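Local structure of fructose 1-phosphate kinase (Staphylococcus aureus, 2JG5) at residues R44-L49 with G254-I259; I232-P237 with S296-S301; V273-A278 with D289-I294. The protein probably transfers phosphate from ATP to fructose 1-phosphate, giving fructose 1,6-bisphosphate, as a sugar kinase of the PfkB family. All coordinates share one frame; numbering follows the deposited sequence.

Contact 1 (R44-L49 with G254-I259); sequences RVLKTL and GMVAGI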
ATOM      1  N   ARG A  44     -19.940  -7.588   4.156  1.00 32.03           N
ATOM      2  CA  ARG A  44     -19.230  -8.398   5.148  1.00 32.24           C
ATOM      3  C   ARG A  44     -20.160  -8.817   6.291  1.00 31.90           C
ATOM      4  O   ARG A  44     -20.146  -9.981   6.712  1.00 32.08           O
ATOM      5  CB  ARG A  44     -18.012  -7.666   5.707  1.00 31.91           C
ATOM      6  CG  ARG A  44     -16.782  -7.621   4.807  1.00 33.89           C
ATOM      7  CD  ARG A  44     -15.545  -7.619   5.684  1.00 35.32           C
ATOM      8  NE  ARG A  44     -14.290  -7.349   4.982  1.00 39.36           N
ATOM      9  CZ  ARG A  44     -13.301  -8.238   4.826  1.00 40.35           C
ATOM     10  NH1 ARG A  44     -13.425  -9.470   5.316  1.00 40.76           N
ATOM     11  NH2 ARG A  44     -12.183  -7.899   4.183  1.00 39.45           N
ATOM     12  N   VAL A  45     -20.972  -7.883   6.779  1.00 31.39           N
ATOM     13  CA  VAL A  45     -21.918  -8.204   7.849  1.00 31.36           C
ATOM     14  C   VAL A  45     -23.082  -9.061   7.335  1.00 30.98           C
ATOM     15  O   VAL A  45     -23.489 -10.013   8.001  1.00 30.82           O
ATOM     16  CB  VAL A  45     -22.428  -6.953   8.609  1.00 31.33           C
ATOM     17  CG1 VAL A  45     -23.305  -7.363   9.792  1.00 30.91           C
ATOM     18  CG2 VAL A  45     -21.257  -6.119   9.104  1.00 31.46           C
ATOM     19  N   LEU A  46     -23.593  -8.746   6.145  1.00 30.86           N
ATOM     20  CA  LEU A  46     -24.643  -9.577   5.557  1.00 30.60           C
ATOM     21  C   LEU A  46     -24.129 -11.006   5.487  1.00 30.88           C
ATOM     22  O   LEU A  46     -24.853 -11.936   5.836  1.00 30.87           O
ATOM     23  CB  LEU A  46     -25.081  -9.082   4.172  1.00 30.40           C
ATOM     24  CG  LEU A  46     -25.955  -7.826   4.033  1.00 29.78           C
ATOM     25  CD1 LEU A  46     -26.061  -7.403   2.569  1.00 28.05           C
ATOM     26  CD2 LEU A  46     -27.363  -7.995   4.648  1.00 28.27           C
ATOM     27  N   LYS A  47     -22.864 -11.167   5.080  1.00 30.94           N
ATOM     28  CA  LYS A  47     -22.231 -12.494   4.988  1.00 30.96           C
ATOM     29  C   LYS A  47     -22.159 -13.248   6.314  1.00 30.63           C
ATOM     30  O   LYS A  47     -22.516 -14.429   6.375  1.00 30.57           O
ATOM     31  CB  LYS A  47     -20.832 -12.401   4.369  1.00 31.00           C
ATOM     32  CG  LYS A  47     -20.229 -13.757   4.023  1.00 31.71           C
ATOM     33  CD  LYS A  47     -21.083 -14.480   2.986  1.00 33.36           C
ATOM     34  CE  LYS A  47     -20.807 -15.980   2.965  1.00 33.85           C
ATOM     35  NZ  LYS A  47     -21.498 -16.595   1.798  1.00 34.57           N
ATOM     36  N   THR A  48     -21.676 -12.560   7.352  1.00 30.54           N
ATOM     37  CA  THR A  48     -21.692 -13.037   8.745  1.00 30.47           C
ATOM     38  C   THR A  48     -23.103 -13.512   9.160  1.00 30.42           C
ATOM     39  O   THR A  48     -23.246 -14.397   9.997  1.00 30.60           O
ATOM     40  CB  THR A  48     -21.199 -11.904   9.703  1.00 30.61           C
ATOM     41  OG1 THR A  48     -19.864 -11.504   9.349  1.00 30.70           O
ATOM     42  CG2 THR A  48     -21.200 -12.335  11.138  1.00 30.10           C
ATOM     43  N   LEU A  49     -24.133 -12.925   8.551  1.00 30.25           N
ATOM     44  CA  LEU A  49     -25.521 -13.249   8.861  1.00 30.13           C
ATOM     45  C   LEU A  49     -26.102 -14.276   7.908  1.00 30.40           C
ATOM     46  O   LEU A  49     -27.289 -14.613   8.000  1.00 30.81           O
ATOM     47  CB  LEU A  49     -26.389 -11.982   8.856  1.00 30.06           C
ATOM     48  CG  LEU A  49     -26.065 -10.907   9.908  1.00 28.97           C
ATOM     49  CD1 LEU A  49     -26.725  -9.579   9.534  1.00 28.68           C
ATOM     50  CD2 LEU A  49     -26.485 -11.356  11.305  1.00 28.21           C
ATOM     51  N   GLY A 254     -27.630  -5.442   9.242  1.00 28.81           N
ATOM     52  CA  GLY A 254     -28.572  -6.146  10.117  1.00 29.24           C
ATOM     53  C   GLY A 254     -30.013  -5.977   9.677  1.00 29.36           C
ATOM     54  O   GLY A 254     -30.784  -6.946   9.643  1.00 29.46           O
ATOM     55  N   MET A 255     -30.370  -4.744   9.321  1.00 29.56           N
ATOM     56  CA  MET A 255     -31.740  -4.414   8.929  1.00 29.58           C
ATOM     57  C   MET A 255     -32.103  -5.061   7.602  1.00 29.55           C
ATOM     58  O   MET A 255     -33.171  -5.667   7.474  1.00 29.23           O
ATOM     59  CB  MET A 255     -31.929  -2.895   8.851  1.00 29.47           C
ATOM     60  CG  MET A 255     -33.381  -2.472   8.620  1.00 29.95           C
ATOM     61  SD  MET A 255     -34.420  -2.673  10.097  1.00 29.73           S
ATOM     62  CE  MET A 255     -36.036  -2.353   9.386  1.00 28.55           C
ATOM     63  N   VAL A 256     -31.210  -4.932   6.619  1.00 29.59           N
ATOM     64  CA  VAL A 256     -31.422  -5.550   5.317  1.00 29.68           C
ATOM     65  C   VAL A 256     -31.525  -7.072   5.443  1.00 29.80           C
ATOM     66  O   VAL A 256     -32.459  -7.661   4.906  1.00 29.70           O
ATOM     67  CB  VAL A 256     -30.336  -5.152   4.293  1.00 29.82           C
ATOM     68  CG1 VAL A 256     -30.575  -5.856   2.980  1.00 28.95           C
ATOM     69  CG2 VAL A 256     -30.329  -3.632   4.084  1.00 30.21           C
ATOM     70  N   ALA A 257     -30.599  -7.695   6.183  1.00 30.03           N
ATOM     71  CA  ALA A 257     -30.608  -9.155   6.350  1.00 30.47           C
ATOM     72  C   ALA A 257     -31.921  -9.642   6.960  1.00 30.87           C
ATOM     73  O   ALA A 257     -32.461 -10.660   6.522  1.00 30.76           O
ATOM     74  CB  ALA A 257     -29.451  -9.624   7.173  1.00 30.14           C
ATOM     75  N   GLY A 258     -32.413  -8.907   7.962  1.00 31.22           N
ATOM     76  CA  GLY A 258     -33.698  -9.192   8.611  1.00 31.87           C
ATOM     77  C   GLY A 258     -34.858  -9.215   7.625  1.00 32.16           C
ATOM     78  O   GLY A 258     -35.571 -10.213   7.538  1.00 32.12           O
ATOM     79  N   ILE A 259     -35.025  -8.124   6.873  1.00 32.69           N
ATOM     80  CA  ILE A 259     -36.076  -8.000   5.851  1.00 33.01           C
ATOM     81  C   ILE A 259     -35.920  -9.094   4.787  1.00 33.08           C
ATOM     82  O   ILE A 259     -36.876  -9.768   4.419  1.00 33.31           O
ATOM     83  CB  ILE A 259     -36.025  -6.614   5.135  1.00 33.23           C
ATOM     84  CG1 ILE A 259     -36.196  -5.456   6.116  1.00 33.03           C
ATOM     85  CG2 ILE A 259     -37.101  -6.513   4.030  1.00 33.57           C
ATOM     86  CD1 ILE A 259     -35.626  -4.144   5.585  1.00 33.90           C
TER
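Leu46 and Leu49 both carry CG beside the backbone N, anti to the carbonyl carbon (chi1 -74° and -64°). This chi1 directs both side chains to Ala257, where they use different branches. In Leu49 it is CD1, the methyl that continues the chain outward (chi2 164°), whereas in Leu46 it is CD2, the branch folded off that line. CD2 of Leu46 lies 3.7 Å from CB of Ala257 and also rests on the backbone at its N. From the other leucine, CD1 of Leu49 meets the same CB at 3.6 Å, so that the two leucine methyls converge on the alanine methyl from directions about a right angle apart. CD1 of Leu49 also lies 3.9 Å from CA of Gly254, one turn earlier. Val256 adds a looser touch, its CB 4.1 Å from CD2 of Leu46. The contact thus joins two helices of the ribokinase-like α/β fold: helix 38-48, which starts in the glycine-rich Gly-Gly-Lys-Gly run of PfkB kinases, and helix 247-260, which starts at their Gly-Ser-Gly-Asp signature. Val45 and Leu46 extend the seam along the latter helix to Ala253. Near the end of helix 38-48, Arg44 O accepts two bonds, from Thr48 N and Thr48 OG1, which approach from opposite faces of its carbonyl plane. Beyond this end, the side chain of Leu49 is also covered by Cys275 and Ile291.

Contact 2 (I232-P237 with S296-S301); sequences IKAVNP and SQVTIS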
ATOM      1  N   ILE A 232     -40.383   2.701  16.339  1.00 29.67           N
ATOM      2  CA  ILE A 232     -39.868   1.704  17.275  1.00 29.65           C
ATOM      3  C   ILE A 232     -38.604   2.200  17.971  1.00 29.83           C
ATOM      4  O   ILE A 232     -37.747   2.866  17.361  1.00 29.71           O
ATOM      5  CB  ILE A 232     -39.603   0.333  16.577  1.00 29.66           C
ATOM      6  CG1 ILE A 232     -40.885  -0.191  15.923  1.00 29.79           C
ATOM      7  CG2 ILE A 232     -39.067  -0.717  17.582  1.00 29.13           C
ATOM      8  CD1 ILE A 232     -40.656  -0.939  14.640  1.00 29.56           C
ATOM      9  N   LYS A 233     -38.501   1.885  19.256  1.00 29.98           N
ATOM     10  CA  LYS A 233     -37.311   2.232  20.020  1.00 30.03           C
ATOM     11  C   LYS A 233     -36.488   0.994  20.320  1.00 30.40           C
ATOM     12  O   LYS A 233     -36.978   0.033  20.924  1.00 30.71           O
ATOM     13  CB  LYS A 233     -37.675   2.979  21.305  1.00 29.70           C
ATOM     14  CG  LYS A 233     -36.478   3.405  22.152  1.00 28.65           C
ATOM     15  CD  LYS A 233     -35.590   4.416  21.438  1.00 27.16           C
ATOM     16  CE  LYS A 233     -34.272   4.623  22.157  1.00 26.37           C
ATOM     17  NZ  LYS A 233     -34.412   5.495  23.365  1.00 23.81           N
ATOM     18  N   ALA A 234     -35.237   1.018  19.874  1.00 30.88           N
ATOM     19  CA  ALA A 234     -34.270  -0.010  20.240  1.00 31.65           C
ATOM     20  C   ALA A 234     -33.307   0.549  21.281  1.00 32.52           C
ATOM     21  O   ALA A 234     -32.851   1.698  21.180  1.00 32.81           O
ATOM     22  CB  ALA A 234     -33.519  -0.492  19.030  1.00 31.49           C
ATOM     23  N   VAL A 235     -33.020  -0.257  22.295  1.00 33.19           N
ATOM     24  CA  VAL A 235     -32.067   0.119  23.321  1.00 34.12           C
ATOM     25  C   VAL A 235     -31.033  -1.008  23.444  1.00 35.12           C
ATOM     26  O   VAL A 235     -31.376  -2.150  23.758  1.00 35.36           O
ATOM     27  CB  VAL A 235     -32.786   0.400  24.672  1.00 34.07           C
ATOM     28  CG1 VAL A 235     -31.838   0.249  25.838  1.00 34.20           C
ATOM     29  CG2 VAL A 235     -33.429   1.791  24.672  1.00 33.75           C
ATOM     30  N   ASN A 236     -29.771  -0.688  23.176  1.00 35.99           N
ATOM     31  CA  ASN A 236     -28.715  -1.693  23.238  1.00 36.85           C
ATOM     32  C   ASN A 236     -28.056  -1.784  24.615  1.00 37.69           C
ATOM     33  O   ASN A 236     -28.075  -0.807  25.375  1.00 37.69           O
ATOM     34  CB  ASN A 236     -27.671  -1.480  22.119  1.00 36.93           C
ATOM     35  CG  ASN A 236     -27.152  -0.049  22.038  1.00 36.36           C
ATOM     36  OD1 ASN A 236     -27.503   0.692  21.124  1.00 36.81           O
ATOM     37  ND2 ASN A 236     -26.300   0.335  22.978  1.00 36.28           N
ATOM     38  N   PRO A 237     -27.469  -2.956  24.945  1.00 38.35           N
ATOM     39  CA  PRO A 237     -26.760  -3.077  26.220  1.00 38.97           C
ATOM     40  C   PRO A 237     -25.589  -2.102  26.299  1.00 39.54           C
ATOM     41  O   PRO A 237     -24.968  -1.786  25.282  1.00 39.72           O
ATOM     42  CB  PRO A 237     -26.246  -4.524  26.206  1.00 38.85           C
ATOM     43  CG  PRO A 237     -26.235  -4.911  24.773  1.00 38.58           C
ATOM     44  CD  PRO A 237     -27.410  -4.209  24.172  1.00 38.29           C
ATOM     45  N   SER A 296     -30.430 -10.716  21.979  1.00 34.21           N
ATOM     46  CA  SER A 296     -31.172 -11.175  23.151  1.00 34.43           C
ATOM     47  C   SER A 296     -31.253 -10.043  24.177  1.00 34.59           C
ATOM     48  O   SER A 296     -32.151 -10.017  25.023  1.00 34.62           O
ATOM     49  CB  SER A 296     -30.480 -12.379  23.789  1.00 34.38           C
ATOM     50  OG  SER A 296     -30.117 -13.334  22.815  1.00 34.33           O
ATOM     51  N   GLN A 297     -30.313  -9.101  24.074  1.00 34.61           N
ATOM     52  CA  GLN A 297     -30.140  -8.042  25.061  1.00 34.34           C
ATOM     53  C   GLN A 297     -30.749  -6.722  24.613  1.00 33.89           C
ATOM     54  O   GLN A 297     -30.944  -5.815  25.421  1.00 33.72           O
ATOM     55  CB  GLN A 297     -28.653  -7.848  25.356  1.00 34.46           C
ATOM     56  CG  GLN A 297     -27.981  -9.064  25.986  1.00 34.83           C
ATOM     57  CD  GLN A 297     -26.510  -8.836  26.249  1.00 34.96           C
ATOM     58  OE1 GLN A 297     -25.727  -8.630  25.321  1.00 36.32           O
ATOM     59  NE2 GLN A 297     -26.125  -8.868  27.522  1.00 35.54           N
ATOM     60  N   VAL A 298     -31.033  -6.614  23.320  1.00 33.56           N
ATOM     61  CA  VAL A 298     -31.607  -5.397  22.765  1.00 33.01           C
ATOM     62  C   VAL A 298     -33.099  -5.391  23.064  1.00 32.88           C
ATOM     63  O   VAL A 298     -33.815  -6.351  22.766  1.00 32.60           O
ATOM     64  CB  VAL A 298     -31.327  -5.266  21.232  1.00 33.10           C
ATOM     65  CG1 VAL A 298     -32.055  -4.064  20.631  1.00 32.51           C
ATOM     66  CG2 VAL A 298     -29.833  -5.162  20.971  1.00 32.57           C
ATOM     67  N   THR A 299     -33.555  -4.311  23.684  1.00 32.86           N
ATOM     68  CA  THR A 299     -34.976  -4.134  23.954  1.00 33.06           C
ATOM     69  C   THR A 299     -35.661  -3.409  22.800  1.00 33.04           C
ATOM     70  O   THR A 299     -35.102  -2.472  22.214  1.00 33.35           O
ATOM     71  CB  THR A 299     -35.191  -3.374  25.259  1.00 33.06           C
ATOM     72  OG1 THR A 299     -34.490  -4.058  26.302  1.00 33.10           O
ATOM     73  CG2 THR A 299     -36.670  -3.314  25.613  1.00 33.14           C
ATOM     74  N   ILE A 300     -36.870  -3.869  22.482  1.00 32.81           N
ATOM     75  CA  ILE A 300     -37.693  -3.305  21.414  1.00 32.56           C
ATOM     76  C   ILE A 300     -38.994  -2.788  22.010  1.00 32.15           C
ATOM     77  O   ILE A 300     -39.668  -3.499  22.758  1.00 32.57           O
ATOM     78  CB  ILE A 300     -37.968  -4.367  20.301  1.00 32.74           C
ATOM     79  CG1 ILE A 300     -36.703  -4.638  19.469  1.00 32.63           C
ATOM     80  CG2 ILE A 300     -39.180  -3.999  19.421  1.00 32.52           C
ATOM     81  CD1 ILE A 300     -36.026  -3.405  18.863  1.00 31.53           C
ATOM     82  N   SER A 301     -39.333  -1.546  21.690  1.00 31.41           N
ATOM     83  CA  SER A 301     -40.568  -0.944  22.167  1.00 30.80           C
ATOM     84  C   SER A 301     -41.213  -0.128  21.070  1.00 30.18           C
ATOM     85  O   SER A 301     -40.523   0.556  20.310  1.00 29.90           O
ATOM     86  CB  SER A 301     -40.283  -0.045  23.366  1.00 30.90           C
ATOM     87  OG  SER A 301     -39.655  -0.790  24.388  1.00 32.07           O
TER
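Lys233 and Ser301 form a hydrogen-bonded antiparallel pair: Lys233 N reaches Ser301 O at 2.6 Å with an almost straight N-H...O angle of 175°, and Ser301 N returns a more bent bond of 2.9 Å to Lys233 O. Val235 and Thr299 repeat this two-way exchange, with Val235 N donating to Thr299 O at 3.0 Å. These bonds add strand 299-303 to the border of a four-stranded antiparallel sheet, in which Ile232 and Ala234 bond on their other side to Tyr225 and Ala223. Between the two hydrogen-bonded pairs, Ala234 faces Ile300 as a non-hydrogen-bonded pair on the side of the sheet covered by helix 265-280, where Phe269 and Val273 touch Ala234. Ile300 bends at chi2 (-53°), turning CD1 to 3.8 Å from Ala234 CB. Its other branch, CG2, meets CG2 of Ile232, the two side chains crossing at a slant. Where strand 230-235 runs out, Val298 splits its methyls, CG1 touching Ala234 CB and CG2 lying 4.1 Å from Pro237 CD. The proline ring and the side chain of Gln297 lie at about a right angle, with Pro237 CG 3.8 Å from both CB and OE1 of Gln297.

Contact 3 (V273-A278 with D289-I294); sequences VACGTA and DAIEKI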
ATOM      1  N   VAL A 273     -29.739  -3.178  15.290  1.00 28.33           N
ATOM      2  CA  VAL A 273     -29.097  -2.554  16.455  1.00 28.02           C
ATOM      3  C   VAL A 273     -28.072  -3.480  17.132  1.00 28.14           C
ATOM      4  O   VAL A 273     -26.996  -3.032  17.554  1.00 27.99           O
ATOM      5  CB  VAL A 273     -30.145  -1.970  17.458  1.00 27.85           C
ATOM      6  CG1 VAL A 273     -29.479  -1.471  18.710  1.00 27.57           C
ATOM      7  CG2 VAL A 273     -30.923  -0.821  16.804  1.00 27.67           C
ATOM      8  N   ALA A 274     -28.400  -4.767  17.218  1.00 28.13           N
ATOM      9  CA  ALA A 274     -27.453  -5.772  17.727  1.00 27.95           C
ATOM     10  C   ALA A 274     -26.162  -5.764  16.918  1.00 27.85           C
ATOM     11  O   ALA A 274     -25.077  -5.768  17.492  1.00 28.04           O
ATOM     12  CB  ALA A 274     -28.070  -7.169  17.707  1.00 27.63           C
ATOM     13  N   CYS A 275     -26.290  -5.749  15.590  1.00 27.65           N
ATOM     14  CA  CYS A 275     -25.131  -5.704  14.694  1.00 27.66           C
ATOM     15  C   CYS A 275     -24.204  -4.512  14.919  1.00 27.99           C
ATOM     16  O   CYS A 275     -22.987  -4.682  15.052  1.00 28.09           O
ATOM     17  CB  CYS A 275     -25.586  -5.735  13.240  1.00 27.77           C
ATOM     18  SG  CYS A 275     -26.325  -7.281  12.794  1.00 25.98           S
ATOM     19  N   GLY A 276     -24.790  -3.314  14.958  1.00 28.35           N
ATOM     20  CA  GLY A 276     -24.047  -2.082  15.176  1.00 28.61           C
ATOM     21  C   GLY A 276     -23.413  -2.016  16.551  1.00 28.67           C
ATOM     22  O   GLY A 276     -22.331  -1.453  16.717  1.00 28.45           O
ATOM     23  N   THR A 277     -24.095  -2.593  17.534  1.00 29.02           N
ATOM     24  CA  THR A 277     -23.575  -2.668  18.888  1.00 29.20           C
ATOM     25  C   THR A 277     -22.414  -3.646  18.953  1.00 29.61           C
ATOM     26  O   THR A 277     -21.332  -3.292  19.420  1.00 29.34           O
ATOM     27  CB  THR A 277     -24.662  -3.070  19.888  1.00 29.31           C
ATOM     28  OG1 THR A 277     -25.766  -2.167  19.759  1.00 29.17           O
ATOM     29  CG2 THR A 277     -24.128  -3.015  21.330  1.00 28.90           C
ATOM     30  N   ALA A 278     -22.644  -4.866  18.468  1.00 30.18           N
ATOM     31  CA  ALA A 278     -21.633  -5.923  18.482  1.00 30.75           C
ATOM     32  C   ALA A 278     -20.310  -5.524  17.791  1.00 30.96           C
ATOM     33  O   ALA A 278     -19.226  -5.824  18.302  1.00 31.38           O
ATOM     34  CB  ALA A 278     -22.203  -7.197  17.888  1.00 30.87           C
ATOM     35  N   ASP A 289     -21.802 -14.831  16.558  1.00 32.87           N
ATOM     36  CA  ASP A 289     -22.129 -15.129  17.954  1.00 32.75           C
ATOM     37  C   ASP A 289     -22.203 -13.894  18.841  1.00 32.50           C
ATOM     38  O   ASP A 289     -22.947 -13.883  19.816  1.00 32.24           O
ATOM     39  CB  ASP A 289     -21.148 -16.144  18.550  1.00 33.07           C
ATOM     40  CG  ASP A 289     -21.276 -17.519  17.916  1.00 33.50           C
ATOM     41  OD1 ASP A 289     -22.034 -17.655  16.923  1.00 34.24           O
ATOM     42  OD2 ASP A 289     -20.616 -18.456  18.412  1.00 32.30           O
ATOM     43  N   ALA A 290     -21.424 -12.865  18.509  1.00 32.32           N
ATOM     44  CA  ALA A 290     -21.522 -11.580  19.206  1.00 32.02           C
ATOM     45  C   ALA A 290     -22.861 -10.913  18.901  1.00 31.65           C
ATOM     46  O   ALA A 290     -23.496 -10.345  19.787  1.00 31.23           O
ATOM     47  CB  ALA A 290     -20.364 -10.665  18.836  1.00 32.05           C
ATOM     48  N   ILE A 291     -23.279 -11.007  17.641  1.00 31.56           N
ATOM     49  CA  ILE A 291     -24.540 -10.434  17.184  1.00 31.29           C
ATOM     50  C   ILE A 291     -25.727 -11.099  17.882  1.00 31.45           C
ATOM     51  O   ILE A 291     -26.590 -10.406  18.418  1.00 31.88           O
ATOM     52  CB  ILE A 291     -24.687 -10.528  15.636  1.00 31.32           C
ATOM     53  CG1 ILE A 291     -23.680  -9.596  14.941  1.00 31.21           C
ATOM     54  CG2 ILE A 291     -26.136 -10.227  15.202  1.00 30.86           C
ATOM     55  CD1 ILE A 291     -23.447  -9.891  13.450  1.00 30.57           C
ATOM     56  N   GLU A 292     -25.754 -12.430  17.878  1.00 31.57           N
ATOM     57  CA  GLU A 292     -26.853 -13.200  18.469  1.00 31.98           C
ATOM     58  C   GLU A 292     -26.936 -13.004  19.971  1.00 32.34           C
ATOM     59  O   GLU A 292     -28.024 -12.836  20.521  1.00 32.44           O
ATOM     60  CB  GLU A 292     -26.713 -14.693  18.168  1.00 31.75           C
ATOM     61  CG  GLU A 292     -26.738 -15.037  16.691  1.00 32.51           C
ATOM     62  CD  GLU A 292     -27.976 -14.525  15.978  1.00 32.52           C
ATOM     63  OE1 GLU A 292     -29.045 -14.462  16.611  1.00 33.28           O
ATOM     64  OE2 GLU A 292     -27.878 -14.197  14.779  1.00 33.18           O
ATOM     65  N   LYS A 293     -25.777 -13.032  20.621  1.00 32.78           N
ATOM     66  CA  LYS A 293     -25.660 -12.753  22.046  1.00 33.23           C
ATOM     67  C   LYS A 293     -26.290 -11.407  22.350  1.00 33.32           C
ATOM     68  O   LYS A 293     -27.068 -11.289  23.291  1.00 33.59           O
ATOM     69  CB  LYS A 293     -24.185 -12.741  22.450  1.00 33.33           C
ATOM     70  CG  LYS A 293     -23.912 -12.608  23.945  1.00 34.27           C
ATOM     71  CD  LYS A 293     -22.550 -13.222  24.293  1.00 36.03           C
ATOM     72  CE  LYS A 293     -22.580 -14.759  24.220  1.00 36.74           C
ATOM     73  NZ  LYS A 293     -21.251 -15.384  24.474  1.00 36.85           N
ATOM     74  N   ILE A 294     -25.978 -10.412  21.523  1.00 33.52           N
ATOM     75  CA  ILE A 294     -26.395  -9.037  21.774  1.00 33.77           C
ATOM     76  C   ILE A 294     -27.882  -8.756  21.511  1.00 33.85           C
ATOM     77  O   ILE A 294     -28.488  -7.992  22.254  1.00 34.12           O
ATOM     78  CB  ILE A 294     -25.461  -8.006  21.079  1.00 33.67           C
ATOM     79  CG1 ILE A 294     -24.115  -7.978  21.812  1.00 33.55           C
ATOM     80  CG2 ILE A 294     -26.106  -6.618  21.030  1.00 33.21           C
ATOM     81  CD1 ILE A 294     -23.282  -6.754  21.558  1.00 34.30           C
TER
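Ile294 wedges both ends of its forked side chain into the helical surface formed by Ala274, Thr277 and Ala278. With chi1 at -72°, CG2 stands anti to the backbone N and comes to 3.7 Å from Ala274 CA, while the longer branch carries CD1 to 3.6 Å from Ala278 CA. Both methyls therefore press on the backbone of helix 265-280. CG2 of Thr277 flanks the wedge, 3.8 Å from Ile294 CD1. That methyl's place is tied to the hydroxyl, because Thr277 OG1 bonds to Val273 O (2.7 Å) from above the carbonyl plane, on the face opposite to Thr277 N. One turn back, Ile291 packs on Cys275: its CG2 lies 3.8 Å from Cys275 SG, and its CD1 touches the same sulfur. Ala278, the third residue, sets its small CB over the turn containing Ala290 and Ile291, 4.0 Å from Ala290 CB. Ala274 likewise brings CB to 3.6 Å from Ile291 O, a methyl directly against a main-chain carbonyl. With such short side chains at these points, the segment axes approach to 8.3 Å at an angle of 122°. On the far side of helix 288-295, Glu292 forms a salt bridge with Arg288. The arrangement is a packing of two consecutive α-helices joined by a loop, in the C-terminal part of the ribokinase-like α/β fold of PfkB kinases, just before the last strand, 299-303.

How the contacts relate
Helix 38-48, near the N terminus, meets helix 247-260 in contact 1, closing a loop of 204 residues. Before that loop is finished, strand 230-235 has already opened contact 2, so these two contacts cross along the chain, although they do not touch. Contact 3 opens only after contact 1 has closed, joins helices 265-280 and 288-295 across ten residues, and is nested within the loop that strand 299-303 closes in contact 2. In space contact 3 lies between the others, its centre about 11 Å from each of theirs. Cys275 SG packs on Gly254 CA of contact 1, and Val298 CG2 approaches Ala274 N, linking helix pair and antiparallel sheet.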